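Local coordinates for enterotoxin SEN variant (Staphylococcus aureus, PDB 6KRY), which probably acts as a superantigenic toxin of the staphylococcal and streptococcal enterotoxin family, at residues D33-I38 with N80-G85; D111-D116 with K140-T145. One frame throughout, in Å; residues are numbered along the deposited sequence.

How the interactions relate
Running from the N terminus, the chain first lays down 33-38 and returns to it at 80-85, so interaction 1 closes a long excursion of strands and a helix within the OB-fold part. It is complete before interaction 2 opens: there 111-116, which follows strand 100-109, meets 140-145 after the hairpin of strands 114-127 and 130-139 in the beta-grasp part. The two contacts lie in series, neither nesting nor crossing, with centres about 11 Å apart. They touch directly where Gln114 NE2 stands 2.8 Å from Asp82 OD2, a probable hydrogen bond, and where Lys141 packs against Asp82 and Tyr84, joining the two domains.

Interaction 1: D33-I38 with N80-G85; sequences DESNKI and NIDIYG
Asp33 lays its carboxylate beside one side of the Tyr84 ring, CG coming to 3.6 Å from Tyr84 CD2, with the two planes 62° apart. In both residues CG is anti to the backbone N (chi1 -174° in Asp33), which swings the two groups out on the same face of the sheet from directly paired positions. The phenol suits this place because its hydroxyl reaches back to hydrogen-bond Gln31, while Glu148 and Lys152 of helix 146-161 touch the Tyr84 side chain. On the other face, the Ile83 side chain crosses that of Lys37 at about a right angle, with Ile83 CD1 4.0 Å from Lys37 CB; Ile83 and Ile81 continue inward onto strands 47-55 and 100-109, as apolar branched residues in the OB-fold core should. The strands run antiparallel, and Glu34 and Ile83 exchange two backbone bonds, Glu34 N to Ile83 O being 2.8 Å. Beyond them the register slips by one at a G1 beta bulge, where Asn36 and Lys37 both face Ile81. Asn36 takes positive phi, a conformation asparagine tolerates well, and Lys37 N then bonds Ile81 O at 2.8 Å. Asp82 braces the bulge: its OD1 receives Asn36 N at 2.9 Å, nearly along the C-O axis although the N-H...O angle is only 150°, and sits close to Ser35 CA. A carboxylate fits here since its second oxygen, OD2, is occupied by Gln114. Ile81 CG1 rests 3.5 Å from Lys37 O, and at the bulge itself Asn36 OD1 lies 3.4 Å from Asn80 CB.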
ATOM      1  N   ASP A  33       6.067  -8.035  -4.019  1.00 16.59           N
ATOM      2  CA  ASP A  33       5.688  -9.046  -3.035  1.00 17.74           C
ATOM      3  C   ASP A  33       6.911  -9.974  -2.898  1.00 18.58           C
ATOM      4  O   ASP A  33       7.065 -10.932  -3.680  1.00 18.89           O
ATOM      5  CB  ASP A  33       4.415  -9.764  -3.501  1.00 18.65           C
ATOM      6  CG  ASP A  33       3.803 -10.762  -2.524  1.00 23.50           C
ATOM      7  OD1 ASP A  33       4.363 -10.958  -1.388  1.00 22.70           O
ATOM      8  OD2 ASP A  33       2.725 -11.317  -2.873  1.00 25.73           O
ATOM      9  N   GLU A  34       7.794  -9.666  -1.943  1.00 16.02           N
ATOM     10  CA  GLU A  34       9.078 -10.350  -1.819  1.00 18.26           C
ATOM     11  C   GLU A  34       9.148 -10.984  -0.447  1.00 16.75           C
ATOM     12  O   GLU A  34       8.661 -10.384   0.516  1.00 15.46           O
ATOM     13  CB  GLU A  34      10.238  -9.370  -1.972  1.00 20.53           C
ATOM     14  CG  GLU A  34      10.348  -8.790  -3.364  1.00 24.58           C
ATOM     15  CD  GLU A  34      10.674  -9.802  -4.451  1.00 29.67           C
ATOM     16  OE1 GLU A  34      10.093  -9.690  -5.562  1.00 34.20           O
ATOM     17  OE2 GLU A  34      11.488 -10.691  -4.186  1.00 28.69           O
ATOM     18  N   SER A  35       9.739 -12.187  -0.365  1.00 16.77           N
ATOM     19  CA  SER A  35       9.808 -12.913   0.934  1.00 16.74           C
ATOM     20  C   SER A  35      11.254 -13.266   1.276  1.00 14.12           C
ATOM     21  O   SER A  35      12.028 -13.670   0.409  1.00 13.73           O
ATOM     22  CB  SER A  35       8.976 -14.198   1.001  1.00 20.40           C
ATOM     23  OG  SER A  35       7.920 -14.169   0.074  1.00 25.89           O
ATOM     24  N   ASN A  36      11.551 -13.145   2.557  1.00 12.21           N
ATOM     25  CA  ASN A  36      12.796 -13.628   3.184  1.00 12.46           C
ATOM     26  C   ASN A  36      14.023 -13.004   2.501  1.00 12.56           C
ATOM     27  O   ASN A  36      14.941 -13.691   2.066  1.00 11.07           O
ATOM     28  CB  ASN A  36      12.878 -15.164   3.201  1.00 13.30           C
ATOM     29  CG  ASN A  36      13.953 -15.715   4.124  1.00 13.89           C
ATOM     30  OD1 ASN A  36      14.537 -14.989   4.945  1.00 13.02           O
ATOM     31  ND2 ASN A  36      14.242 -17.010   3.986  1.00 17.70           N
ATOM     32  N   LYS A  37      14.035 -11.674   2.469  1.00 11.98           N
ATOM     33  CA  LYS A  37      15.143 -10.915   1.949  1.00 12.43           C
ATOM     34  C   LYS A  37      15.883 -10.271   3.118  1.00 12.00           C
ATOM     35  O   LYS A  37      15.436 -10.304   4.236  1.00 11.23           O
ATOM     36  CB  LYS A  37      14.611  -9.866   0.975  1.00 13.40           C
ATOM     37  CG  LYS A  37      13.701 -10.407  -0.130  1.00 14.97           C
ATOM     38  CD  LYS A  37      14.457 -11.360  -1.005  1.00 16.25           C
ATOM     39  CE  LYS A  37      13.783 -11.697  -2.312  1.00 18.33           C
ATOM     40  NZ  LYS A  37      14.504 -12.790  -3.000  1.00 19.32           N
ATOM     41  N   ILE A  38      17.037  -9.662   2.831  1.00 12.30           N
ATOM     42  CA  ILE A  38      17.867  -9.041   3.862  1.00 13.03           C
ATOM     43  C   ILE A  38      18.545  -7.825   3.237  1.00 12.65           C
ATOM     44  O   ILE A  38      19.101  -7.906   2.115  1.00 13.61           O
ATOM     45  CB  ILE A  38      18.879 -10.063   4.445  1.00 14.51           C
ATOM     46  CG1 ILE A  38      19.692  -9.488   5.611  1.00 16.30           C
ATOM     47  CG2 ILE A  38      19.798 -10.631   3.375  1.00 14.97           C
ATOM     48  CD1 ILE A  38      20.349 -10.565   6.488  1.00 18.15           C
ATOM     49  N   ASN A  80      16.034 -10.747   8.380  1.00 11.54           N
ATOM     50  CA  ASN A  80      15.214 -11.371   7.344  1.00 11.14           C
ATOM     51  C   ASN A  80      13.836 -10.703   7.334  1.00 10.22           C
ATOM     52  O   ASN A  80      13.193 -10.671   8.372  1.00 10.22           O
ATOM     53  CB  ASN A  80      15.077 -12.872   7.554  1.00 12.31           C
ATOM     54  CG  ASN A  80      16.387 -13.639   7.598  1.00 13.08           C
ATOM     55  OD1 ASN A  80      16.486 -14.610   8.351  1.00 19.22           O
ATOM     56  ND2 ASN A  80      17.403 -13.226   6.868  1.00 13.21           N
ATOM     57  N   ILE A  81      13.395 -10.199   6.176  1.00  9.91           N
ATOM     58  CA  ILE A  81      12.177  -9.427   6.056  1.00  9.48           C
ATOM     59  C   ILE A  81      11.377  -9.897   4.830  1.00 10.02           C
ATOM     60  O   ILE A  81      11.915 -10.431   3.864  1.00  8.80           O
ATOM     61  CB  ILE A  81      12.478  -7.902   6.000  1.00  9.33           C
ATOM     62  CG1 ILE A  81      13.479  -7.537   4.894  1.00  9.14           C
ATOM     63  CG2 ILE A  81      12.985  -7.373   7.323  1.00  9.48           C
ATOM     64  CD1 ILE A  81      13.600  -6.019   4.696  1.00  9.11           C
ATOM     65  N   ASP A  82      10.077  -9.645   4.900  1.00 10.61           N
ATOM     66  CA  ASP A  82       9.159  -9.657   3.754  1.00 10.92           C
ATOM     67  C   ASP A  82       8.823  -8.211   3.387  1.00 10.78           C
ATOM     68  O   ASP A  82       8.831  -7.315   4.229  1.00  9.37           O
ATOM     69  CB  ASP A  82       7.856 -10.408   4.033  1.00 12.49           C
ATOM     70  CG  ASP A  82       8.035 -11.883   4.368  1.00 14.95           C
ATOM     71  OD1 ASP A  82       8.986 -12.514   3.822  1.00 15.85           O
ATOM     72  OD2 ASP A  82       7.243 -12.382   5.206  1.00 16.79           O
ATOM     73  N   ILE A  83       8.539  -7.999   2.099  1.00 11.11           N
ATOM     74  CA  ILE A  83       8.257  -6.683   1.625  1.00 11.74           C
ATOM     75  C   ILE A  83       7.052  -6.737   0.706  1.00 11.56           C
ATOM     76  O   ILE A  83       7.027  -7.523  -0.240  1.00 12.82           O
ATOM     77  CB  ILE A  83       9.472  -6.075   0.900  1.00 13.38           C
ATOM     78  CG1 ILE A  83      10.761  -6.129   1.718  1.00 14.96           C
ATOM     79  CG2 ILE A  83       9.154  -4.651   0.490  1.00 14.16           C
ATOM     80  CD1 ILE A  83      11.779  -7.113   1.221  1.00 19.16           C
ATOM     81  N   TYR A  84       6.096  -5.827   0.931  1.00 11.02           N
ATOM     82  CA  TYR A  84       4.949  -5.759   0.109  1.00 11.77           C
ATOM     83  C   TYR A  84       4.605  -4.283  -0.080  1.00 12.03           C
ATOM     84  O   TYR A  84       4.372  -3.606   0.891  1.00 13.79           O
ATOM     85  CB  TYR A  84       3.734  -6.487   0.715  1.00 12.08           C
ATOM     86  CG  TYR A  84       2.599  -6.645  -0.270  1.00 13.41           C
ATOM     87  CD1 TYR A  84       1.822  -5.555  -0.637  1.00 14.76           C
ATOM     88  CD2 TYR A  84       2.347  -7.859  -0.891  1.00 14.25           C
ATOM     89  CE1 TYR A  84       0.834  -5.662  -1.608  1.00 16.97           C
ATOM     90  CE2 TYR A  84       1.358  -7.986  -1.848  1.00 16.24           C
ATOM     91  CZ  TYR A  84       0.588  -6.888  -2.190  1.00 17.62           C
ATOM     92  OH  TYR A  84      -0.381  -6.985  -3.149  1.00 23.37           O
ATOM     93  N   GLY A  85       4.468  -3.833  -1.324  1.00 11.87           N
ATOM     94  CA  GLY A  85       3.842  -2.547  -1.558  1.00 13.49           C
ATOM     95  C   GLY A  85       3.997  -2.041  -2.975  1.00 13.66           C
ATOM     96  O   GLY A  85       4.396  -2.780  -3.892  1.00 13.69           O
TER

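Interaction 2: D111-D116 with K140-T145; sequences DGNQLD and KKAKVT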
ATOM      1  N   ASP A 111      10.900 -14.007  10.088  1.00 15.44           N
ATOM      2  CA  ASP A 111      11.016 -15.153  10.986  1.00 16.98           C
ATOM      3  C   ASP A 111       9.844 -15.117  11.963  1.00 16.14           C
ATOM      4  O   ASP A 111       9.646 -14.129  12.620  1.00 14.75           O
ATOM      5  CB  ASP A 111      12.353 -15.145  11.752  1.00 19.83           C
ATOM      6  CG  ASP A 111      13.496 -15.378  10.785  1.00 25.24           C
ATOM      7  OD1 ASP A 111      13.510 -16.467  10.153  1.00 30.46           O
ATOM      8  OD2 ASP A 111      14.275 -14.443  10.567  1.00 31.30           O
ATOM      9  N   GLY A 112       9.110 -16.243  12.068  1.00 14.33           N
ATOM     10  CA  GLY A 112       8.071 -16.387  13.059  1.00 14.04           C
ATOM     11  C   GLY A 112       6.756 -15.742  12.648  1.00 14.15           C
ATOM     12  O   GLY A 112       5.806 -15.739  13.443  1.00 14.96           O
ATOM     13  N   ASN A 113       6.690 -15.159  11.435  1.00 12.51           N
ATOM     14  CA  ASN A 113       5.512 -14.390  11.023  1.00 12.29           C
ATOM     15  C   ASN A 113       4.740 -15.109   9.909  1.00 12.60           C
ATOM     16  O   ASN A 113       3.675 -14.615   9.447  1.00 12.06           O
ATOM     17  CB  ASN A 113       5.894 -13.003  10.506  1.00 12.56           C
ATOM     18  CG  ASN A 113       4.717 -12.054  10.459  1.00 12.90           C
ATOM     19  OD1 ASN A 113       3.946 -11.963  11.437  1.00 12.26           O
ATOM     20  ND2 ASN A 113       4.601 -11.316   9.357  1.00 11.29           N
ATOM     21  N   GLN A 114       5.203 -16.296   9.508  1.00 12.38           N
ATOM     22  CA  GLN A 114       4.593 -16.959   8.386  1.00 13.73           C
ATOM     23  C   GLN A 114       3.457 -17.877   8.831  1.00 14.81           C
ATOM     24  O   GLN A 114       3.710 -18.869   9.501  1.00 14.06           O
ATOM     25  CB  GLN A 114       5.653 -17.783   7.658  1.00 15.33           C
ATOM     26  CG  GLN A 114       6.917 -16.998   7.322  1.00 15.79           C
ATOM     27  CD  GLN A 114       6.599 -15.781   6.493  1.00 17.52           C
ATOM     28  OE1 GLN A 114       5.910 -15.880   5.466  1.00 19.71           O
ATOM     29  NE2 GLN A 114       7.080 -14.618   6.928  1.00 15.71           N
ATOM     30  N   LEU A 115       2.217 -17.618   8.378  1.00 14.62           N
ATOM     31  CA  LEU A 115       1.068 -18.504   8.749  1.00 15.51           C
ATOM     32  C   LEU A 115       1.105 -19.846   7.999  1.00 18.26           C
ATOM     33  O   LEU A 115       1.652 -19.977   6.900  1.00 16.36           O
ATOM     34  CB  LEU A 115      -0.244 -17.781   8.459  1.00 15.06           C
ATOM     35  CG  LEU A 115      -0.424 -16.483   9.239  1.00 14.17           C
ATOM     36  CD1 LEU A 115      -1.612 -15.746   8.696  1.00 14.53           C
ATOM     37  CD2 LEU A 115      -0.576 -16.765  10.741  1.00 14.53           C
ATOM     38  N   ASP A 116       0.464 -20.851   8.595  1.00 19.96           N
ATOM     39  CA  ASP A 116       0.426 -22.199   7.983  1.00 25.67           C
ATOM     40  C   ASP A 116      -0.583 -22.206   6.824  1.00 28.25           C
ATOM     41  O   ASP A 116      -0.505 -23.027   5.937  1.00 26.24           O
ATOM     42  CB  ASP A 116       0.134 -23.293   9.028  1.00 26.42           C
ATOM     43  CG  ASP A 116      -1.179 -23.176   9.804  1.00 29.75           C
ATOM     44  OD1 ASP A 116      -1.907 -22.176   9.641  1.00 31.24           O
ATOM     45  OD2 ASP A 116      -1.467 -24.108  10.595  1.00 38.15           O
ATOM     46  N   LYS A 140      -0.522 -14.146   4.087  1.00 14.62           N
ATOM     47  CA  LYS A 140       0.134 -15.255   4.731  1.00 17.65           C
ATOM     48  C   LYS A 140       0.882 -14.802   5.985  1.00 14.98           C
ATOM     49  O   LYS A 140       1.651 -15.583   6.551  1.00 13.83           O
ATOM     50  CB  LYS A 140       1.096 -15.940   3.758  1.00 24.53           C
ATOM     51  CG  LYS A 140       0.463 -17.075   2.965  1.00 34.03           C
ATOM     52  CD  LYS A 140       0.836 -18.474   3.470  1.00 38.94           C
ATOM     53  CE  LYS A 140       0.417 -19.561   2.496  1.00 43.49           C
ATOM     54  NZ  LYS A 140       1.067 -20.858   2.796  1.00 43.55           N
ATOM     55  N   LYS A 141       0.653 -13.570   6.421  1.00 12.98           N
ATOM     56  CA  LYS A 141       1.438 -12.916   7.473  1.00 12.55           C
ATOM     57  C   LYS A 141       0.587 -12.693   8.710  1.00 12.11           C
ATOM     58  O   LYS A 141      -0.545 -12.248   8.579  1.00 11.18           O
ATOM     59  CB  LYS A 141       1.940 -11.566   6.976  1.00 13.83           C
ATOM     60  CG  LYS A 141       2.729 -11.643   5.673  1.00 14.71           C
ATOM     61  CD  LYS A 141       3.228 -10.305   5.161  1.00 15.25           C
ATOM     62  CE  LYS A 141       4.110 -10.496   3.940  1.00 16.08           C
ATOM     63  NZ  LYS A 141       4.173  -9.310   3.091  1.00 17.32           N
ATOM     64  N   ALA A 142       1.148 -13.006   9.885  1.00 11.67           N
ATOM     65  CA  ALA A 142       0.450 -12.798  11.170  1.00 11.86           C
ATOM     66  C   ALA A 142       0.350 -11.297  11.465  1.00 11.00           C
ATOM     67  O   ALA A 142      -0.712 -10.791  11.792  1.00 13.07           O
ATOM     68  CB  ALA A 142       1.122 -13.550  12.292  1.00 11.79           C
ATOM     69  N   LYS A 143       1.487 -10.607  11.330  1.00 10.90           N
ATOM     70  CA  LYS A 143       1.620  -9.180  11.298  1.00 10.98           C
ATOM     71  C   LYS A 143       1.735  -8.758   9.837  1.00 10.41           C
ATOM     72  O   LYS A 143       2.621  -9.251   9.149  1.00  9.96           O
ATOM     73  CB  LYS A 143       2.889  -8.698  12.010  1.00 12.08           C
ATOM     74  CG  LYS A 143       2.880  -8.846  13.521  1.00 13.57           C
ATOM     75  CD  LYS A 143       4.012  -8.102  14.171  1.00 15.16           C
ATOM     76  CE  LYS A 143       3.960  -8.337  15.658  1.00 17.19           C
ATOM     77  NZ  LYS A 143       5.062  -7.661  16.378  1.00 18.30           N
ATOM     78  N   VAL A 144       0.885  -7.808   9.423  1.00  8.68           N
ATOM     79  CA  VAL A 144       0.755  -7.394   8.018  1.00  8.70           C
ATOM     80  C   VAL A 144       0.726  -5.868   7.976  1.00  8.45           C
ATOM     81  O   VAL A 144       0.199  -5.228   8.891  1.00  7.99           O
ATOM     82  CB  VAL A 144      -0.476  -8.038   7.346  1.00  8.50           C
ATOM     83  CG1 VAL A 144      -1.792  -7.535   7.917  1.00  9.23           C
ATOM     84  CG2 VAL A 144      -0.490  -7.872   5.837  1.00  9.22           C
ATOM     85  N   THR A 145       1.350  -5.283   6.955  1.00  8.18           N
ATOM     86  CA  THR A 145       1.281  -3.827   6.855  1.00  8.54           C
ATOM     87  C   THR A 145      -0.100  -3.407   6.344  1.00  8.75           C
ATOM     88  O   THR A 145      -0.751  -4.110   5.547  1.00  8.50           O
ATOM     89  CB  THR A 145       2.352  -3.188   5.977  1.00  8.62           C
ATOM     90  OG1 THR A 145       2.125  -3.631   4.643  1.00 10.61           O
ATOM     91  CG2 THR A 145       3.740  -3.504   6.507  1.00  8.69           C
TER
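Asn113 sends its side chain across to the backbone of Lys143, beside a short antiparallel bridge, Gln114 with Lys141, that ties the start of strand 114-127 to the connection between strand 130-139 and helix 146-161 in the beta-grasp part of the toxin. With chi1 at -163°, CB directs CG away from the residue's own N and towards Lys143, whose N and O are its nearest partners. OD1 takes the N-H of Lys143 at 2.8 Å on a lone pair in the carbonyl plane, and also lies against Ala142 CB. ND2 donates one N-H almost straight (174°) to Lys143 O at 2.9 Å, an oxygen that lies 5° out of the amide plane of Asn113; ND2 also touches Lys141 CB (3.6 Å). Asparagine suits this site because one flat amide both accepts from and donates to the same residue, which fixes the rotation of the group. The backbone carries on the pairing: Ala142 N bonds Asn113 O at 3.0 Å, and Leu115 N bonds Lys140 O at 2.8 Å. Lys141, across from Gln114, stretches its chain into the seam between the domains, where NZ forms a salt bridge with Glu148. Leu115 turns its branched end over the turn of 140-142, CD1 beside Lys141 O at 3.7 Å. CD2, the other branch of Leu115, rests 4.0 Å from the methyl CB of Ala142.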